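Local coordinates for methylated RNA-binding protein 1 (Saccharomyces cerevisiae S288c, PDB 4RCM), which binds N6-methyladenosine-containing RNA, including the 3'-UTR of PHO4 mRNA, which it makes less stable, and is seen here as its YTH domain, at residues P123-K128 against H132-Q137; V61-S66 against K100-R105. One frame throughout, in Å; residues are numbered along the deposited sequence.

In the fold
Following the chain from its N terminus, contact 2 comes first. It joins strand 61-67 to the early part of strand 102-112, across strand 72-79, which runs between them in the central mixed sheet. The stretch that it closes holds strand 72-79 and a long excursion with Trp92, a probable m6A-binding residue. Contact 1 opens later and spans just three residues, joining the loop before strand 128-129 to the loop after it. The two contacts are in series, neither nested nor crossed, with centres about 18 Å apart. Strand 17-23 relates them: it pairs with strand 61-67 on one side, and its Val20 makes backbone hydrogen bonds with Thr136 and Gln137 of contact 1.

Contact 1 (P123-K128 against H132-Q137); sequences PSNEMK and HSRDTQ. With nucleotides of chain C.
Asn125 and Lys128 meet His132 and Gln137 where two loops touch near the edge of the YTH domain. The contact is partly buried and bridged by water. Asn125 contributes the most buried surface of the contact. Its CB packs against the Gln137 amide. The two amide planes are 22° apart. With CG anti to the backbone N (chi1 -171°), the Asn125 amide is turned toward 132-137, and ND2 donates to water 1 at 3.0 Å. The same water donates to His132 O at 2.7 Å, so it couples a side chain of one loop to the backbone of the other. A second bridge lies further out. Lys128 NZ donates to water 2 at 2.7 Å, and His132 ND1 is 2.9 Å from that water. Nearer the backbone the two side chains touch directly, with Lys128 CB 3.9 Å from His132 CB. Asn125 and Lys128 are the ends of a type I' turn, closed by Lys128 N to Asn125 O at 2.7 Å. Within the type II turn from Arg134 to Gln137, Asp135 reaches the N6-methyladenosine of chain C, with its OD2 3.4 Å from C8. Asp135 OD1 also accepts from the backbone N of Lys22, an m6A-binding residue. Lys128 pairs by backbone with Ile122 of strand 121-122, Ser133 packs on Val20 of strand 17-23, and Thr136 rests on helix 42-53.

Contact 2 (V61-S66 against K100-R105); sequences VFLFFS and KAFKVR
Leu63 reaches across to Phe102 and Val104 in the buried centre of the domain. Its CB leaves strand 61-67 toward the other segment, and CG follows, anti to the carbonyl carbon (chi1 -53°). Neither atom meets a side chain of 100-105. CD1 extends the chain, anti to CA (chi2 179°), and makes both contacts. Leu63 CD1 is 4.1 Å from Phe102 CE1. It comes to the edge of the ring, near its plane, and does not lie over a face. The same methyl is 4.3 Å from Val104 CG1. CD2, the other branch, touches neither Phe102 nor Val104. The Phe102 ring comes to Leu63 from the opposite direction, and CE1 is the atom that meets it. The contact is small and wholly apolar. The CA atoms of Leu63 and Val104 are 9.0 Å apart, because strand 72-79 lies between their strands and Leu63 pairs by backbone with its Ala77. Leu63 also touches Ile21 of strand 17-23, and Phe102 touches Met79 of strand 72-79. Helix 42-53 packs on this face of the sheet, where Leu48 meets both Leu63 and Phe102.

Contact 1 (P123-K128 against H132-Q137)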
ATOM      1  N   PRO A 123       0.848  -9.468 -15.028  1.00 37.32           N
ATOM      2  CA  PRO A 123       1.126 -10.762 -15.631  1.00 39.36           C
ATOM      3  C   PRO A 123       0.870 -11.988 -14.736  1.00 37.99           C
ATOM      4  O   PRO A 123       0.472 -13.032 -15.254  1.00 35.97           O
ATOM      5  CB  PRO A 123       2.615 -10.657 -16.004  1.00 38.96           C
ATOM      6  CG  PRO A 123       2.862  -9.215 -16.210  1.00 38.00           C
ATOM      7  CD  PRO A 123       1.897  -8.467 -15.335  1.00 40.09           C
ATOM      8  N   SER A 124       1.054 -11.855 -13.424  1.00 35.90           N
ATOM      9  CA  SER A 124       1.009 -12.997 -12.508  1.00 39.94           C
ATOM     10  C   SER A 124      -0.329 -13.129 -11.787  1.00 44.98           C
ATOM     11  O   SER A 124      -0.468 -13.965 -10.883  1.00 48.81           O
ATOM     12  CB  SER A 124       2.110 -12.884 -11.456  1.00 41.82           C
ATOM     13  OG  SER A 124       1.798 -11.875 -10.510  1.00 37.26           O
ATOM     14  N   ASN A 125      -1.282 -12.268 -12.140  1.00 40.25           N
ATOM     15  CA  ASN A 125      -2.681 -12.474 -11.794  1.00 38.69           C
ATOM     16  C   ASN A 125      -3.413 -12.579 -13.125  1.00 37.94           C
ATOM     17  O   ASN A 125      -4.165 -11.680 -13.535  1.00 30.82           O
ATOM     18  CB  ASN A 125      -3.245 -11.342 -10.926  1.00 37.84           C
ATOM     19  CG  ASN A 125      -4.637 -11.664 -10.385  1.00 38.52           C
ATOM     20  OD1 ASN A 125      -4.950 -12.825 -10.097  1.00 43.07           O
ATOM     21  ND2 ASN A 125      -5.480 -10.638 -10.243  1.00 39.71           N
ATOM     22  N   GLU A 126      -3.089 -13.659 -13.838  1.00 38.38           N
ATOM     23  CA  GLU A 126      -3.699 -13.983 -15.121  1.00 34.20           C
ATOM     24  C   GLU A 126      -3.955 -12.730 -15.965  1.00 31.18           C
ATOM     25  O   GLU A 126      -5.008 -12.612 -16.588  1.00 30.82           O
ATOM     26  CB  GLU A 126      -5.008 -14.773 -14.874  1.00 32.56           C
ATOM     27  N   MET A 127      -2.997 -11.794 -15.969  1.00 31.37           N
ATOM     28  CA  MET A 127      -3.088 -10.542 -16.756  1.00 27.53           C
ATOM     29  C   MET A 127      -4.343  -9.669 -16.486  1.00 24.98           C
ATOM     30  O   MET A 127      -4.749  -8.838 -17.295  1.00 22.48           O
ATOM     31  CB  MET A 127      -2.955 -10.844 -18.263  1.00 31.96           C
ATOM     32  CG  MET A 127      -2.312  -9.724 -19.077  0.50 32.83           C
ATOM     33  SD  MET A 127      -0.568  -9.465 -18.644  0.50 37.27           S
ATOM     34  CE  MET A 127       0.142 -11.086 -18.984  0.50 34.25           C
ATOM     35  N   LYS A 128      -4.924  -9.809 -15.302  1.00 29.47           N
ATOM     36  CA  LYS A 128      -6.057  -8.936 -14.917  1.00 28.90           C
ATOM     37  C   LYS A 128      -5.595  -7.501 -14.581  1.00 26.12           C
ATOM     38  O   LYS A 128      -4.429  -7.275 -14.210  1.00 27.17           O
ATOM     39  CB  LYS A 128      -6.773  -9.544 -13.707  1.00 31.52           C
ATOM     40  CG  LYS A 128      -7.494 -10.865 -13.982  1.00 34.67           C
ATOM     41  CD  LYS A 128      -7.381 -11.787 -12.776  1.00 37.99           C
ATOM     42  CE  LYS A 128      -8.346 -12.971 -12.832  1.00 37.91           C
ATOM     43  NZ  LYS A 128      -9.746 -12.552 -12.611  1.00 38.16           N
ATOM     44  N   HIS A 132      -8.269  -5.762  -9.790  1.00 17.49           N
ATOM     45  CA  HIS A 132      -8.670  -7.136  -9.423  1.00 18.31           C
ATOM     46  C   HIS A 132      -7.728  -7.862  -8.459  1.00 16.79           C
ATOM     47  O   HIS A 132      -7.954  -9.048  -8.121  1.00 16.08           O
ATOM     48  CB  HIS A 132      -8.790  -7.991 -10.691  1.00 18.47           C
ATOM     49  CG  HIS A 132      -9.888  -7.562 -11.604  1.00 19.23           C
ATOM     50  ND1 HIS A 132     -10.774  -8.457 -12.147  1.00 20.16           N
ATOM     51  CD2 HIS A 132     -10.259  -6.345 -12.053  1.00 20.75           C
ATOM     52  CE1 HIS A 132     -11.636  -7.808 -12.910  1.00 20.12           C
ATOM     53  NE2 HIS A 132     -11.354  -6.525 -12.861  1.00 20.23           N
ATOM     54  N   SER A 133      -6.670  -7.180  -8.012  1.00 16.97           N
ATOM     55  CA  SER A 133      -5.689  -7.809  -7.158  1.00 16.74           C
ATOM     56  C   SER A 133      -6.300  -8.134  -5.814  1.00 17.02           C
ATOM     57  O   SER A 133      -7.098  -7.371  -5.272  1.00 18.85           O
ATOM     58  CB  SER A 133      -4.462  -6.894  -6.953  1.00 19.41           C
ATOM     59  OG  SER A 133      -3.980  -6.429  -8.192  1.00 15.81           O
ATOM     60  N   ARG A 134      -5.921  -9.264  -5.282  1.00 16.78           N
ATOM     61  CA  ARG A 134      -6.223  -9.583  -3.924  1.00 20.32           C
ATOM     62  C   ARG A 134      -5.086  -9.098  -3.001  1.00 17.95           C
ATOM     63  O   ARG A 134      -4.099  -8.503  -3.453  1.00 15.37           O
ATOM     64  CB  ARG A 134      -6.404 -11.106  -3.758  1.00 24.46           C
ATOM     65  CG  ARG A 134      -7.580 -11.740  -4.512  1.00 28.45           C
ATOM     66  CD  ARG A 134      -7.469 -13.265  -4.450  1.00 31.77           C
ATOM     67  NE  ARG A 134      -6.265 -13.758  -5.143  0.50 32.00           N
ATOM     68  CZ  ARG A 134      -6.229 -14.202  -6.403  0.50 33.25           C
ATOM     69  NH1 ARG A 134      -7.327 -14.240  -7.161  0.50 34.01           N
ATOM     70  NH2 ARG A 134      -5.081 -14.612  -6.915  0.50 31.37           N
ATOM     71  N   ASP A 135      -5.218  -9.420  -1.718  1.00 15.99           N
ATOM     72  CA  ASP A 135      -4.368  -8.874  -0.682  1.00 15.22           C
ATOM     73  C   ASP A 135      -2.982  -9.453  -0.767  1.00 13.64           C
ATOM     74  O   ASP A 135      -2.795 -10.684  -0.830  1.00 14.82           O
ATOM     75  CB  ASP A 135      -5.008  -9.123   0.710  1.00 13.06           C
ATOM     76  CG  ASP A 135      -4.291  -8.396   1.822  1.00 12.67           C
ATOM     77  OD1 ASP A 135      -4.083  -7.151   1.696  1.00 12.15           O
ATOM     78  OD2 ASP A 135      -3.945  -9.034   2.852  1.00 11.77           O
ATOM     79  N   THR A 136      -2.015  -8.554  -0.765  1.00 12.55           N
ATOM     80  CA  THR A 136      -0.574  -8.818  -0.969  1.00 12.15           C
ATOM     81  C   THR A 136      -0.131  -9.352  -2.319  1.00 12.70           C
ATOM     82  O   THR A 136       0.971  -9.892  -2.453  1.00 12.41           O
ATOM     83  CB  THR A 136       0.055  -9.637   0.195  1.00 12.37           C
ATOM     84  OG1 THR A 136      -0.244 -11.035   0.088  1.00 13.98           O
ATOM     85  CG2 THR A 136      -0.461  -9.079   1.510  1.00 11.70           C
ATOM     86  N   GLN A 137      -0.948  -9.116  -3.347  1.00 12.42           N
ATOM     87  CA  GLN A 137      -0.579  -9.426  -4.703  1.00 13.46           C
ATOM     88  C   GLN A 137       0.662  -8.615  -5.061  1.00 12.63           C
ATOM     89  O   GLN A 137       0.637  -7.369  -4.931  1.00 10.67           O
ATOM     90  CB  GLN A 137      -1.741  -9.015  -5.646  1.00 14.34           C
ATOM     91  CG  GLN A 137      -1.396  -8.963  -7.110  1.00 18.58           C
ATOM     92  CD  GLN A 137      -0.955 -10.305  -7.661  1.00 20.52           C
ATOM     93  OE1 GLN A 137       0.134 -10.423  -8.253  1.00 23.83           O
ATOM     94  NE2 GLN A 137      -1.796 -11.315  -7.487  1.00 19.10           N
TER
ATOM     95  C2  6MZ C   3      -8.901  -4.973   7.234  1.00 20.95           C
ATOM     96  C4  6MZ C   3      -7.811  -6.610   5.924  1.00 25.84           C
ATOM     97  C5  6MZ C   3      -6.584  -6.446   6.718  1.00 26.50           C
ATOM     98  N9  6MZ C   3      -7.521  -7.537   4.990  1.00 24.76           N
ATOM     99  N3  6MZ C   3      -8.927  -5.852   6.226  1.00 22.26           N
ATOM    100  N1  6MZ C   3      -7.812  -4.777   8.010  1.00 24.38           N
ATOM    101  C6  6MZ C   3      -6.652  -5.448   7.829  1.00 26.53           C
ATOM    102  N6  6MZ C   3      -5.579  -5.274   8.634  1.00 26.21           N
ATOM    103  C9  6MZ C   3      -5.630  -4.489   9.847  1.00 24.18           C
ATOM    104  N7  6MZ C   3      -5.650  -7.308   6.224  1.00 23.25           N
ATOM    105  C8  6MZ C   3      -6.248  -7.964   5.179  1.00 24.36           C
ATOM    106  O5' 6MZ C   3      -8.717 -12.780   3.562  1.00 50.01           O
ATOM    107  C5' 6MZ C   3      -8.545 -11.602   4.387  1.00 45.66           C
ATOM    108  C4' 6MZ C   3      -9.084 -10.350   3.681  1.00 39.62           C
ATOM    109  O4' 6MZ C   3      -9.123  -9.234   4.594  1.00 31.38           O
ATOM    110  C1' 6MZ C   3      -8.563  -8.034   3.999  1.00 29.82           C
ATOM    111  C2' 6MZ C   3      -8.184  -8.457   2.567  1.00 29.31           C
ATOM    112  O2' 6MZ C   3      -9.215  -8.109   1.604  1.00 26.21           O
ATOM    113  C3' 6MZ C   3      -8.253  -9.939   2.454  1.00 32.99           C
ATOM    114  O3' 6MZ C   3      -8.877 -10.178   1.163  1.00 25.83           O
TER
HETATM  115  O   HOH W   1      -7.789 -11.663  -8.574  1.00 32.37           O
HETATM  116  O   HOH W   2     -11.186 -11.010 -10.877  1.00 29.19           O

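Contact 2 (V61-S66 against K100-R105)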
ATOM      1  N   VAL A  61      10.260  -1.731   0.122  1.00 12.56           N
ATOM      2  CA  VAL A  61       8.906  -2.312  -0.107  1.00 11.43           C
ATOM      3  C   VAL A  61       7.844  -1.199  -0.003  1.00 11.20           C
ATOM      4  O   VAL A  61       7.769  -0.473   1.026  1.00 10.52           O
ATOM      5  CB  VAL A  61       8.565  -3.436   0.861  1.00 13.53           C
ATOM      6  CG1 VAL A  61       7.105  -3.859   0.776  1.00 11.64           C
ATOM      7  CG2 VAL A  61       9.422  -4.645   0.571  1.00 11.92           C
ATOM      8  N   PHE A  62       7.076  -1.053  -1.077  1.00  9.50           N
ATOM      9  CA  PHE A  62       5.907  -0.177  -1.089  1.00 10.11           C
ATOM     10  C   PHE A  62       4.604  -0.949  -1.206  1.00  8.15           C
ATOM     11  O   PHE A  62       4.551  -2.036  -1.858  1.00  7.26           O
ATOM     12  CB  PHE A  62       6.003   0.836  -2.213  1.00 11.50           C
ATOM     13  CG  PHE A  62       7.017   1.885  -1.947  1.00 13.07           C
ATOM     14  CD1 PHE A  62       8.347   1.638  -2.205  1.00 13.77           C
ATOM     15  CD2 PHE A  62       6.646   3.061  -1.358  1.00 13.41           C
ATOM     16  CE1 PHE A  62       9.294   2.606  -1.944  1.00 15.18           C
ATOM     17  CE2 PHE A  62       7.570   4.030  -1.072  1.00 14.92           C
ATOM     18  CZ  PHE A  62       8.904   3.805  -1.358  1.00 14.72           C
ATOM     19  N   LEU A  63       3.558  -0.347  -0.620  1.00  7.97           N
ATOM     20  CA  LEU A  63       2.209  -0.933  -0.505  1.00  7.02           C
ATOM     21  C   LEU A  63       1.215  -0.009  -1.092  1.00  7.24           C
ATOM     22  O   LEU A  63       1.088   1.102  -0.585  1.00  6.65           O
ATOM     23  CB  LEU A  63       1.854  -1.081   0.922  1.00  7.01           C
ATOM     24  CG  LEU A  63       2.957  -1.863   1.674  1.00  7.14           C
ATOM     25  CD1 LEU A  63       2.570  -1.958   3.108  1.00  7.55           C
ATOM     26  CD2 LEU A  63       3.099  -3.232   1.096  1.00  7.86           C
ATOM     27  N   PHE A  64       0.534  -0.445  -2.138  1.00  6.90           N
ATOM     28  CA  PHE A  64      -0.592   0.332  -2.669  1.00  8.20           C
ATOM     29  C   PHE A  64      -1.851  -0.046  -1.858  1.00  8.15           C
ATOM     30  O   PHE A  64      -2.401  -1.150  -2.000  1.00  9.10           O
ATOM     31  CB  PHE A  64      -0.827   0.021  -4.138  1.00  9.83           C
ATOM     32  CG  PHE A  64       0.332   0.361  -5.044  1.00 12.04           C
ATOM     33  CD1 PHE A  64       0.676   1.680  -5.299  1.00 12.42           C
ATOM     34  CD2 PHE A  64       1.059  -0.643  -5.674  1.00 13.79           C
ATOM     35  CE1 PHE A  64       1.709   1.991  -6.179  1.00 12.93           C
ATOM     36  CE2 PHE A  64       2.117  -0.312  -6.537  1.00 13.30           C
ATOM     37  CZ  PHE A  64       2.423   0.997  -6.786  1.00 11.48           C
ATOM     38  N   PHE A  65      -2.290   0.851  -1.000  1.00  9.03           N
ATOM     39  CA  PHE A  65      -3.544   0.646  -0.256  1.00  9.62           C
ATOM     40  C   PHE A  65      -4.843   0.823  -1.037  1.00 11.55           C
ATOM     41  O   PHE A  65      -5.148   1.889  -1.589  1.00 10.56           O
ATOM     42  CB  PHE A  65      -3.557   1.525   0.941  1.00  9.26           C
ATOM     43  CG  PHE A  65      -2.837   0.928   2.096  1.00  9.07           C
ATOM     44  CD1 PHE A  65      -1.455   0.991   2.196  1.00  9.44           C
ATOM     45  CD2 PHE A  65      -3.556   0.315   3.091  1.00  9.83           C
ATOM     46  CE1 PHE A  65      -0.802   0.425   3.315  1.00 10.30           C
ATOM     47  CE2 PHE A  65      -2.921  -0.213   4.200  1.00 10.09           C
ATOM     48  CZ  PHE A  65      -1.551  -0.190   4.289  1.00  9.66           C
ATOM     49  N   SER A  66      -5.657  -0.212  -0.968  1.00 12.82           N
ATOM     50  CA  SER A  66      -6.930  -0.187  -1.636  1.00 15.12           C
ATOM     51  C   SER A  66      -8.029  -0.699  -0.678  1.00 15.33           C
ATOM     52  O   SER A  66      -7.756  -1.525   0.197  1.00 12.78           O
ATOM     53  CB  SER A  66      -6.804  -1.104  -2.851  1.00 16.00           C
ATOM     54  OG  SER A  66      -7.895  -0.927  -3.722  1.00 17.38           O
ATOM     55  N   LYS A 100       0.671 -10.272  13.741  1.00 29.32           N
ATOM     56  CA  LYS A 100       1.592  -9.255  14.253  1.00 24.59           C
ATOM     57  C   LYS A 100       1.627  -7.976  13.370  1.00 23.16           C
ATOM     58  O   LYS A 100       1.484  -8.055  12.140  1.00 27.54           O
ATOM     59  CB  LYS A 100       2.985  -9.858  14.236  1.00 27.51           C
ATOM     60  CG  LYS A 100       3.221 -11.020  15.206  1.00 27.08           C
ATOM     61  CD  LYS A 100       4.356 -11.922  14.720  1.00 29.86           C
ATOM     62  N   ALA A 101       1.832  -6.804  13.935  1.00 17.32           N
ATOM     63  CA  ALA A 101       1.927  -5.642  13.041  1.00 15.73           C
ATOM     64  C   ALA A 101       3.378  -5.394  12.554  1.00 14.23           C
ATOM     65  O   ALA A 101       4.342  -5.894  13.110  1.00 11.49           O
ATOM     66  CB  ALA A 101       1.346  -4.420  13.723  1.00 15.16           C
ATOM     67  N   PHE A 102       3.514  -4.600  11.500  1.00 11.17           N
ATOM     68  CA  PHE A 102       4.800  -4.084  11.126  1.00 10.68           C
ATOM     69  C   PHE A 102       4.668  -2.570  10.900  1.00 10.84           C
ATOM     70  O   PHE A 102       3.558  -2.091  10.665  1.00 11.41           O
ATOM     71  CB  PHE A 102       5.379  -4.824   9.903  1.00 10.56           C
ATOM     72  CG  PHE A 102       4.503  -4.783   8.693  1.00 12.43           C
ATOM     73  CD1 PHE A 102       4.508  -3.678   7.863  1.00 12.53           C
ATOM     74  CD2 PHE A 102       3.662  -5.830   8.408  1.00 12.37           C
ATOM     75  CE1 PHE A 102       3.674  -3.619   6.747  1.00 13.05           C
ATOM     76  CE2 PHE A 102       2.834  -5.804   7.294  1.00 14.46           C
ATOM     77  CZ  PHE A 102       2.823  -4.684   6.466  1.00 13.90           C
ATOM     78  N   LYS A 103       5.781  -1.828  10.928  1.00 11.62           N
ATOM     79  CA  LYS A 103       5.692  -0.346  10.773  1.00 11.54           C
ATOM     80  C   LYS A 103       5.582   0.059   9.320  1.00 10.76           C
ATOM     81  O   LYS A 103       6.198  -0.565   8.418  1.00  9.60           O
ATOM     82  CB  LYS A 103       6.877   0.327  11.399  1.00 13.58           C
ATOM     83  CG  LYS A 103       6.994   0.086  12.899  1.00 14.41           C
ATOM     84  CD  LYS A 103       8.370   0.473  13.428  1.00 17.12           C
ATOM     85  CE  LYS A 103       8.489   0.181  14.912  1.00 19.41           C
ATOM     86  NZ  LYS A 103       9.591   0.960  15.539  1.00 21.83           N
ATOM     87  N   VAL A 104       4.808   1.137   9.090  1.00 10.12           N
ATOM     88  CA  VAL A 104       4.661   1.713   7.772  1.00 11.41           C
ATOM     89  C   VAL A 104       4.769   3.218   7.871  1.00  9.53           C
ATOM     90  O   VAL A 104       4.458   3.786   8.909  1.00  8.03           O
ATOM     91  CB  VAL A 104       3.316   1.337   7.053  1.00 12.30           C
ATOM     92  CG1 VAL A 104       3.219  -0.188   6.967  1.00 12.86           C
ATOM     93  CG2 VAL A 104       2.107   1.938   7.759  1.00 13.10           C
ATOM     94  N   ARG A 105       5.205   3.846   6.795  1.00 11.55           N
ATOM     95  CA  ARG A 105       5.143   5.297   6.678  1.00 12.69           C
ATOM     96  C   ARG A 105       4.400   5.701   5.391  1.00 12.83           C
ATOM     97  O   ARG A 105       4.785   5.342   4.285  1.00 14.00           O
ATOM     98  CB  ARG A 105       6.544   5.897   6.717  1.00 15.58           C
ATOM     99  CG  ARG A 105       7.373   5.546   7.976  1.00 17.84           C
ATOM    100  CD  ARG A 105       7.047   6.420   9.242  1.00 20.98           C
ATOM    101  NE  ARG A 105       7.758   6.028  10.510  1.00 22.25           N
ATOM    102  CZ  ARG A 105       7.327   5.125  11.424  1.00 25.49           C
ATOM    103  NH1 ARG A 105       6.181   4.405  11.268  1.00 22.90           N
ATOM    104  NH2 ARG A 105       8.057   4.920  12.523  1.00 28.51           N
TER